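PDB 2JC4: exodeoxyribonuclease III from Neisseria meningitidis, which probably degrades double-stranded DNA from its 3' ends as a magnesium- or manganese-dependent 3'-5' exonuclease of the AP/ExoA DNA repair family. Local coordinates for residues T185-Q190 with K230-D235; Q122-L127 with F147-A152. All coordinates share one frame; numbering follows the deposited sequence.

Contact 1 (T185-Q190 with K230-D235); sequences TDSLRQ and KDVRVD. With NA (sodium ion), chain D.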
ATOM      1  N   THR A 185      -6.530  11.717  -5.504  1.00 15.28           N
ATOM      2  CA  THR A 185      -5.442  12.044  -6.421  1.00 16.14           C
ATOM      3  C   THR A 185      -4.329  11.004  -6.255  1.00 15.68           C
ATOM      4  O   THR A 185      -3.930  10.711  -5.121  1.00 15.80           O
ATOM      5  CB  THR A 185      -4.893  13.466  -6.057  1.00 16.39           C
ATOM      6  OG1 THR A 185      -5.850  14.455  -6.463  1.00 20.55           O
ATOM      7  CG2 THR A 185      -3.569  13.759  -6.748  1.00 20.76           C
ATOM      8  N   ASP A 186      -3.858  10.422  -7.371  1.00 14.06           N
ATOM      9  CA  ASP A 186      -2.666   9.544  -7.366  1.00 14.61           C
ATOM     10  C   ASP A 186      -1.450  10.439  -7.016  1.00 13.92           C
ATOM     11  O   ASP A 186      -0.894  11.094  -7.903  1.00 13.67           O
ATOM     12  CB  ASP A 186      -2.523   8.911  -8.793  1.00 14.74           C
ATOM     13  CG  ASP A 186      -1.300   7.989  -8.961  1.00 16.92           C
ATOM     14  OD1 ASP A 186      -0.410   7.958  -8.087  1.00 17.28           O
ATOM     15  OD2 ASP A 186      -1.235   7.305 -10.023  1.00 12.36           O
ATOM     16  N   SER A 187      -1.030  10.459  -5.758  1.00 13.06           N
ATOM     17  CA  SER A 187      -0.042  11.459  -5.314  1.00 13.56           C
ATOM     18  C   SER A 187       1.259  11.462  -6.113  1.00 14.07           C
ATOM     19  O   SER A 187       1.768  12.529  -6.480  1.00 14.16           O
ATOM     20  CB  SER A 187       0.251  11.379  -3.823  1.00 14.12           C
ATOM     21  OG  SER A 187       0.985  10.229  -3.465  1.00 15.51           O
ATOM     22  N   LEU A 188       1.810  10.278  -6.385  1.00 13.49           N
ATOM     23  CA  LEU A 188       3.095  10.221  -7.092  1.00 13.58           C
ATOM     24  C   LEU A 188       3.001  10.948  -8.453  1.00 14.59           C
ATOM     25  O   LEU A 188       3.935  11.674  -8.846  1.00 14.92           O
ATOM     26  CB  LEU A 188       3.532   8.764  -7.277  1.00 13.11           C
ATOM     27  CG  LEU A 188       4.952   8.569  -7.840  1.00 14.67           C
ATOM     28  CD1 LEU A 188       5.659   7.353  -7.179  1.00 16.65           C
ATOM     29  CD2 LEU A 188       4.911   8.465  -9.347  1.00 13.49           C
ATOM     30  N   ARG A 189       1.879  10.785  -9.160  1.00 15.08           N
ATOM     31  CA  ARG A 189       1.729  11.409 -10.489  1.00 16.04           C
ATOM     32  C   ARG A 189       1.393  12.903 -10.428  1.00 17.25           C
ATOM     33  O   ARG A 189       1.621  13.646 -11.393  1.00 17.38           O
ATOM     34  CB  ARG A 189       0.722  10.648 -11.363  1.00 16.00           C
ATOM     35  CG  ARG A 189       1.220   9.300 -11.898  1.00 14.18           C
ATOM     36  CD  ARG A 189       2.421   9.493 -12.794  1.00 13.59           C
ATOM     37  NE  ARG A 189       2.937   8.227 -13.318  1.00 13.25           N
ATOM     38  CZ  ARG A 189       4.200   8.020 -13.683  1.00 12.42           C
ATOM     39  NH1 ARG A 189       5.102   8.992 -13.519  1.00 11.51           N
ATOM     40  NH2 ARG A 189       4.588   6.819 -14.158  1.00  9.46           N
ATOM     41  N   GLN A 190       0.875  13.368  -9.294  1.00 17.67           N
ATOM     42  CA  GLN A 190       0.773  14.822  -9.105  1.00 18.64           C
ATOM     43  C   GLN A 190       2.185  15.461  -9.086  1.00 17.67           C
ATOM     44  O   GLN A 190       2.426  16.442  -9.771  1.00 17.76           O
ATOM     45  CB  GLN A 190       0.005  15.180  -7.836  1.00 19.30           C
ATOM     46  CG  GLN A 190       0.106  16.688  -7.502  1.00 23.42           C
ATOM     47  CD  GLN A 190      -0.849  17.109  -6.412  1.00 26.52           C
ATOM     48  OE1 GLN A 190      -2.008  16.682  -6.389  1.00 28.88           O
ATOM     49  NE2 GLN A 190      -0.369  17.958  -5.493  1.00 26.67           N
ATOM     50  N   LYS A 230       4.223  17.739  -0.764  1.00 15.59           N
ATOM     51  CA  LYS A 230       5.531  18.291  -1.118  1.00 15.52           C
ATOM     52  C   LYS A 230       6.294  17.352  -2.059  1.00 15.14           C
ATOM     53  O   LYS A 230       6.926  17.786  -3.038  1.00 14.05           O
ATOM     54  CB  LYS A 230       6.335  18.538   0.146  1.00 16.52           C
ATOM     55  CG  LYS A 230       7.767  19.074  -0.090  1.00 20.00           C
ATOM     56  CD  LYS A 230       8.576  19.156   1.236  1.00 21.12           C
ATOM     57  CE  LYS A 230      10.051  19.532   0.982  1.00 21.53           C
ATOM     58  N   ASP A 231       6.288  16.062  -1.743  1.00 13.71           N
ATOM     59  CA  ASP A 231       7.019  15.124  -2.580  1.00 13.91           C
ATOM     60  C   ASP A 231       6.469  13.743  -2.384  1.00 13.58           C
ATOM     61  O   ASP A 231       5.810  13.468  -1.383  1.00 12.64           O
ATOM     62  CB  ASP A 231       8.524  15.135  -2.226  1.00 13.95           C
ATOM     63  CG  ASP A 231       9.377  14.319  -3.216  1.00 16.41           C
ATOM     64  OD1 ASP A 231       9.061  14.286  -4.436  1.00 17.18           O
ATOM     65  OD2 ASP A 231      10.374  13.742  -2.767  1.00 17.88           O
ATOM     66  N   VAL A 232       6.722  12.881  -3.365  1.00 13.38           N
ATOM     67  CA  VAL A 232       6.435  11.466  -3.231  1.00 12.99           C
ATOM     68  C   VAL A 232       7.667  10.761  -3.806  1.00 13.87           C
ATOM     69  O   VAL A 232       8.121  11.110  -4.900  1.00 13.86           O
ATOM     70  CB  VAL A 232       5.193  11.034  -4.047  1.00 12.46           C
ATOM     71  CG1 VAL A 232       4.987   9.548  -3.903  1.00 11.64           C
ATOM     72  CG2 VAL A 232       3.953  11.717  -3.545  1.00 11.61           C
ATOM     73  N   ARG A 233       8.223   9.803  -3.066  1.00 13.16           N
ATOM     74  CA  ARG A 233       9.411   9.142  -3.549  1.00 13.22           C
ATOM     75  C   ARG A 233       9.355   7.652  -3.298  1.00 12.81           C
ATOM     76  O   ARG A 233       8.696   7.203  -2.354  1.00 12.20           O
ATOM     77  CB  ARG A 233      10.667   9.757  -2.902  1.00 14.47           C
ATOM     78  CG  ARG A 233      10.667   9.779  -1.429  1.00 14.96           C
ATOM     79  CD  ARG A 233      11.624  10.852  -0.881  1.00 18.31           C
ATOM     80  NE  ARG A 233      11.351  11.076   0.531  1.00 16.10           N
ATOM     81  CZ  ARG A 233      10.776  12.184   1.016  1.00 20.37           C
ATOM     82  NH1 ARG A 233      10.453  13.202   0.208  1.00 17.94           N
ATOM     83  NH2 ARG A 233      10.542  12.280   2.319  1.00 21.35           N
ATOM     84  N   VAL A 234      10.038   6.903  -4.151  1.00 11.52           N
ATOM     85  CA  VAL A 234      10.150   5.446  -3.983  1.00 11.67           C
ATOM     86  C   VAL A 234      11.513   5.208  -3.325  1.00 11.20           C
ATOM     87  O   VAL A 234      12.547   5.682  -3.838  1.00 11.27           O
ATOM     88  CB  VAL A 234       9.970   4.679  -5.338  1.00 11.01           C
ATOM     89  CG1 VAL A 234      10.060   3.124  -5.147  1.00  9.74           C
ATOM     90  CG2 VAL A 234       8.635   5.060  -6.020  1.00 10.39           C
ATOM     91  N   ASP A 235      11.518   4.502  -2.201  1.00 10.30           N
ATOM     92  CA  ASP A 235      12.730   4.244  -1.431  1.00 11.93           C
ATOM     93  C   ASP A 235      13.496   3.063  -2.001  1.00 11.86           C
ATOM     94  O   ASP A 235      13.434   1.942  -1.498  1.00 11.94           O
ATOM     95  CB  ASP A 235      12.364   3.993   0.047  1.00 12.35           C
ATOM     96  CG  ASP A 235      13.573   3.706   0.935  1.00 14.23           C
ATOM     97  OD1 ASP A 235      14.741   3.807   0.501  1.00 15.51           O
ATOM     98  OD2 ASP A 235      13.347   3.339   2.097  1.00 16.30           O
TER
HETATM   99 NA    NA D1258      13.797   7.279  -4.873  1.00 16.68          NA
HETATM  100  O   HOH W   1      11.769   7.980  -6.180  1.00 13.95           O
HETATM  101  O   HOH W   2      14.831   6.647  -6.913  1.00 18.19           O
HETATM  102  O   HOH W   3      15.602   6.121  -3.624  1.00 20.21           O
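V232 points from the edge strand 229-234 toward the first turn of the helix that begins with S187. Its two methyls divide the work. V232 CG2 lies against the side chain of S187, 3.3 Å from S187 OG. V232 CG1 packs on L188 CB at 3.8 Å, and the two side chains cross at about a right angle. L188 reaches further along the strand: with CG anti to the backbone N (chi1 -172°), L188 CD1 comes within 3.9 Å of V234 CG2. L188 thus spans two alternate residues of the strand. S187 OG is not left to the valine methyl, for it is hydrogen-bonded to the backbone O of I219.

V232 also touches V250 and A252 of the neighbouring strand 250-254. The helix that follows edge strand 185-186 of one sheet thus packs on edge strand 229-234 of the other, in the DNase I-like sandwich. R233 points away from the helix. R233 NH1 makes a salt bridge with D231 OD2 at 3.0 Å, in the guanidinium plane and on the anti side of the carboxylate; NH2 pairs with E253. K230 and D231 form a classic beta bulge opposite E253. Past V232, a sodium ion is coordinated by the backbone O of V234 at 2.3 Å and by three waters. One of these waters also accepts a hydrogen bond from V234 N.

No hydrogen bond or salt bridge crosses between the segments. The strand's D231-R233 pair lies apart from the interface. The join itself is buried apolar packing, and its one side-chain hydroxyl, S187 OG, is satisfied by I219 O.

Contact 2 (Q122-L127 with F147-A152); sequences QWFAAL and FNIAPA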
ATOM      1  N   GLN A 122     -14.690  -8.248  -7.104  1.00 13.99           N
ATOM      2  CA  GLN A 122     -15.721  -8.037  -6.073  1.00 14.72           C
ATOM      3  C   GLN A 122     -15.109  -7.278  -4.889  1.00 13.97           C
ATOM      4  O   GLN A 122     -15.784  -6.470  -4.233  1.00 14.14           O
ATOM      5  CB  GLN A 122     -16.254  -9.388  -5.587  1.00 15.46           C
ATOM      6  CG  GLN A 122     -16.817 -10.319  -6.710  1.00 21.56           C
ATOM      7  CD  GLN A 122     -17.040 -11.786  -6.244  1.00 27.46           C
ATOM      8  OE1 GLN A 122     -16.213 -12.381  -5.529  1.00 30.72           O
ATOM      9  NE2 GLN A 122     -18.165 -12.368  -6.666  1.00 30.98           N
ATOM     10  N   TRP A 123     -13.852  -7.592  -4.596  1.00 12.83           N
ATOM     11  CA  TRP A 123     -13.119  -7.011  -3.476  1.00 12.45           C
ATOM     12  C   TRP A 123     -12.900  -5.501  -3.753  1.00 12.83           C
ATOM     13  O   TRP A 123     -13.135  -4.647  -2.893  1.00 10.99           O
ATOM     14  CB  TRP A 123     -11.798  -7.782  -3.258  1.00 11.83           C
ATOM     15  CG  TRP A 123     -11.056  -7.352  -2.038  1.00 13.01           C
ATOM     16  CD1 TRP A 123     -11.135  -7.900  -0.775  1.00 12.89           C
ATOM     17  CD2 TRP A 123     -10.152  -6.266  -1.948  1.00 12.35           C
ATOM     18  NE1 TRP A 123     -10.304  -7.216   0.089  1.00 13.48           N
ATOM     19  CE2 TRP A 123      -9.715  -6.191  -0.606  1.00 14.75           C
ATOM     20  CE3 TRP A 123      -9.694  -5.317  -2.859  1.00 14.14           C
ATOM     21  CZ2 TRP A 123      -8.830  -5.216  -0.169  1.00 12.65           C
ATOM     22  CZ3 TRP A 123      -8.798  -4.353  -2.413  1.00 13.54           C
ATOM     23  CH2 TRP A 123      -8.374  -4.323  -1.090  1.00 13.87           C
ATOM     24  N   PHE A 124     -12.455  -5.159  -4.959  1.00 12.04           N
ATOM     25  CA  PHE A 124     -12.321  -3.729  -5.291  1.00 11.94           C
ATOM     26  C   PHE A 124     -13.640  -2.936  -5.232  1.00 12.62           C
ATOM     27  O   PHE A 124     -13.651  -1.741  -4.843  1.00 13.09           O
ATOM     28  CB  PHE A 124     -11.622  -3.556  -6.640  1.00 12.60           C
ATOM     29  CG  PHE A 124     -10.120  -3.435  -6.521  1.00 11.39           C
ATOM     30  CD1 PHE A 124      -9.302  -4.577  -6.523  1.00  9.37           C
ATOM     31  CD2 PHE A 124      -9.533  -2.184  -6.369  1.00 11.74           C
ATOM     32  CE1 PHE A 124      -7.924  -4.494  -6.398  1.00  8.37           C
ATOM     33  CE2 PHE A 124      -8.127  -2.074  -6.238  1.00 12.57           C
ATOM     34  CZ  PHE A 124      -7.322  -3.217  -6.269  1.00  9.44           C
ATOM     35  N   ALA A 125     -14.738  -3.585  -5.635  1.00 12.31           N
ATOM     36  CA  ALA A 125     -16.062  -2.963  -5.576  1.00 13.68           C
ATOM     37  C   ALA A 125     -16.370  -2.666  -4.120  1.00 12.43           C
ATOM     38  O   ALA A 125     -16.904  -1.593  -3.785  1.00 13.23           O
ATOM     39  CB  ALA A 125     -17.118  -3.911  -6.136  1.00 13.70           C
ATOM     40  N   ALA A 126     -16.063  -3.630  -3.252  1.00 12.67           N
ATOM     41  CA  ALA A 126     -16.319  -3.450  -1.815  1.00 12.72           C
ATOM     42  C   ALA A 126     -15.408  -2.353  -1.235  1.00 13.22           C
ATOM     43  O   ALA A 126     -15.824  -1.560  -0.390  1.00 13.82           O
ATOM     44  CB  ALA A 126     -16.156  -4.762  -1.051  1.00 12.44           C
ATOM     45  N   LEU A 127     -14.166  -2.303  -1.688  1.00 13.68           N
ATOM     46  CA  LEU A 127     -13.272  -1.262  -1.207  1.00 13.01           C
ATOM     47  C   LEU A 127     -13.785   0.128  -1.596  1.00 13.60           C
ATOM     48  O   LEU A 127     -13.759   1.049  -0.791  1.00 13.52           O
ATOM     49  CB  LEU A 127     -11.863  -1.479  -1.782  1.00 13.42           C
ATOM     50  CG  LEU A 127     -10.835  -0.415  -1.412  1.00 11.62           C
ATOM     51  CD1 LEU A 127     -10.580  -0.422   0.135  1.00  8.12           C
ATOM     52  CD2 LEU A 127      -9.549  -0.622  -2.177  1.00 11.91           C
ATOM     53  N   PHE A 147      -1.677  -1.947  -4.404  1.00  8.00           N
ATOM     54  CA  PHE A 147      -2.932  -2.025  -5.121  1.00  8.38           C
ATOM     55  C   PHE A 147      -2.872  -3.156  -6.138  1.00  9.22           C
ATOM     56  O   PHE A 147      -3.907  -3.562  -6.616  1.00  9.35           O
ATOM     57  CB  PHE A 147      -3.282  -0.697  -5.830  1.00  8.86           C
ATOM     58  CG  PHE A 147      -3.676   0.391  -4.889  1.00 11.69           C
ATOM     59  CD1 PHE A 147      -2.684   1.087  -4.182  1.00 11.04           C
ATOM     60  CD2 PHE A 147      -5.034   0.731  -4.698  1.00 11.77           C
ATOM     61  CE1 PHE A 147      -3.015   2.083  -3.267  1.00 11.46           C
ATOM     62  CE2 PHE A 147      -5.374   1.752  -3.790  1.00 13.52           C
ATOM     63  CZ  PHE A 147      -4.346   2.435  -3.086  1.00 10.55           C
ATOM     64  N   ASN A 148      -1.675  -3.687  -6.420  1.00  9.69           N
ATOM     65  CA  ASN A 148      -1.546  -4.753  -7.424  1.00 11.16           C
ATOM     66  C   ASN A 148      -2.163  -4.353  -8.756  1.00 10.86           C
ATOM     67  O   ASN A 148      -2.633  -5.185  -9.506  1.00  9.41           O
ATOM     68  CB  ASN A 148      -2.167  -6.065  -6.909  1.00 10.64           C
ATOM     69  CG  ASN A 148      -1.160  -6.925  -6.184  1.00 12.46           C
ATOM     70  OD1 ASN A 148      -0.073  -7.234  -6.733  1.00 11.36           O
ATOM     71  ND2 ASN A 148      -1.484  -7.316  -4.955  1.00  9.09           N
ATOM     72  N   ILE A 149      -2.125  -3.046  -9.030  1.00 11.40           N
ATOM     73  CA  ILE A 149      -2.579  -2.484 -10.296  1.00 10.26           C
ATOM     74  C   ILE A 149      -1.597  -1.367 -10.663  1.00 10.81           C
ATOM     75  O   ILE A 149      -1.266  -0.465  -9.834  1.00  9.95           O
ATOM     76  CB  ILE A 149      -4.033  -1.924 -10.245  1.00  9.81           C
ATOM     77  CG1 ILE A 149      -5.065  -3.029  -9.939  1.00  9.24           C
ATOM     78  CG2 ILE A 149      -4.377  -1.160 -11.607  1.00 10.14           C
ATOM     79  CD1 ILE A 149      -6.451  -2.446  -9.636  1.00 11.99           C
ATOM     80  N   ALA A 150      -1.158  -1.441 -11.920  1.00 10.93           N
ATOM     81  CA  ALA A 150      -0.266  -0.480 -12.546  1.00 10.61           C
ATOM     82  C   ALA A 150      -1.134   0.450 -13.403  1.00 10.59           C
ATOM     83  O   ALA A 150      -1.679   0.036 -14.425  1.00 12.42           O
ATOM     84  CB  ALA A 150       0.750  -1.226 -13.400  1.00  8.70           C
ATOM     85  N   PRO A 151      -1.322   1.696 -12.954  1.00 11.06           N
ATOM     86  CA  PRO A 151      -2.363   2.542 -13.556  1.00 11.43           C
ATOM     87  C   PRO A 151      -2.298   2.821 -15.062  1.00 11.81           C
ATOM     88  O   PRO A 151      -3.359   2.953 -15.679  1.00 11.74           O
ATOM     89  CB  PRO A 151      -2.242   3.850 -12.765  1.00 11.71           C
ATOM     90  CG  PRO A 151      -1.777   3.396 -11.398  1.00 11.03           C
ATOM     91  CD  PRO A 151      -0.694   2.364 -11.802  1.00 11.16           C
ATOM     92  N   ALA A 152      -1.101   2.936 -15.641  1.00 11.84           N
ATOM     93  CA  ALA A 152      -0.975   3.216 -17.101  1.00 12.41           C
ATOM     94  C   ALA A 152       0.260   2.514 -17.639  1.00 12.43           C
ATOM     95  O   ALA A 152       1.024   1.928 -16.854  1.00 13.49           O
ATOM     96  CB  ALA A 152      -0.910   4.716 -17.334  1.00 12.07           C
TER
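F124 projects from helix 115-135 onto the loop that follows strand 141-144 in this DNase I-like alpha/beta sandwich. The tight part is at the end of its ring. F124 CZ lies 3.6 Å from I149 CD1, and the two side chains come from opposite directions. I149 is extended beyond CG1 (chi2 170°), which carries CD1 out to the F124 ring. The methyl approaches the ring obliquely. The backbone O of F147 sits at the ring edge, near its plane, 3.4 Å from F124 CZ. One face of F124 is also covered from within the helix: W123 CZ3 stands 4.0 Å above the plane, over the ring centre. The tryptophan and the loop thus hold the phenylalanine ring from different sides.

Contact loosens towards F147. Its ring edge comes no nearer to the F124 ring than 4.5 Å, between F147 CD2 and F124 CE2. L127 points the same way but stays further off, while V104 of strand 99-105 touches both L127 and F147. Q122, A125 and A152 are exposed and take no part.

F124 thus packs on the two neighbours of N148, a predicted transition-state stabiliser and magnesium ligand. N148 has its own polar ties: its backbone O accepts from K120 NZ and H167 ND1, its backbone N meets D146 OD1, and its side-chain ND2 is hydrogen-bonded to the backbone O of C106.

Contact 2 closes along the chain before contact 1 opens, and their centres lie 18 Å apart. They meet directly at one packing point, where D186 OD2 is 4.2 Å from P151 CG. That same carboxylate oxygen forms a salt bridge with R215. Both contacts also approach D217, predicted to be important for catalysis: the side chain of V234 is about 7 Å from it and that of F147 about 6 Å. V234 is about 8 Å from the side chain of H247, a predicted DNA contact. Contact 2 itself contains N148, so it borders the predicted active site more closely.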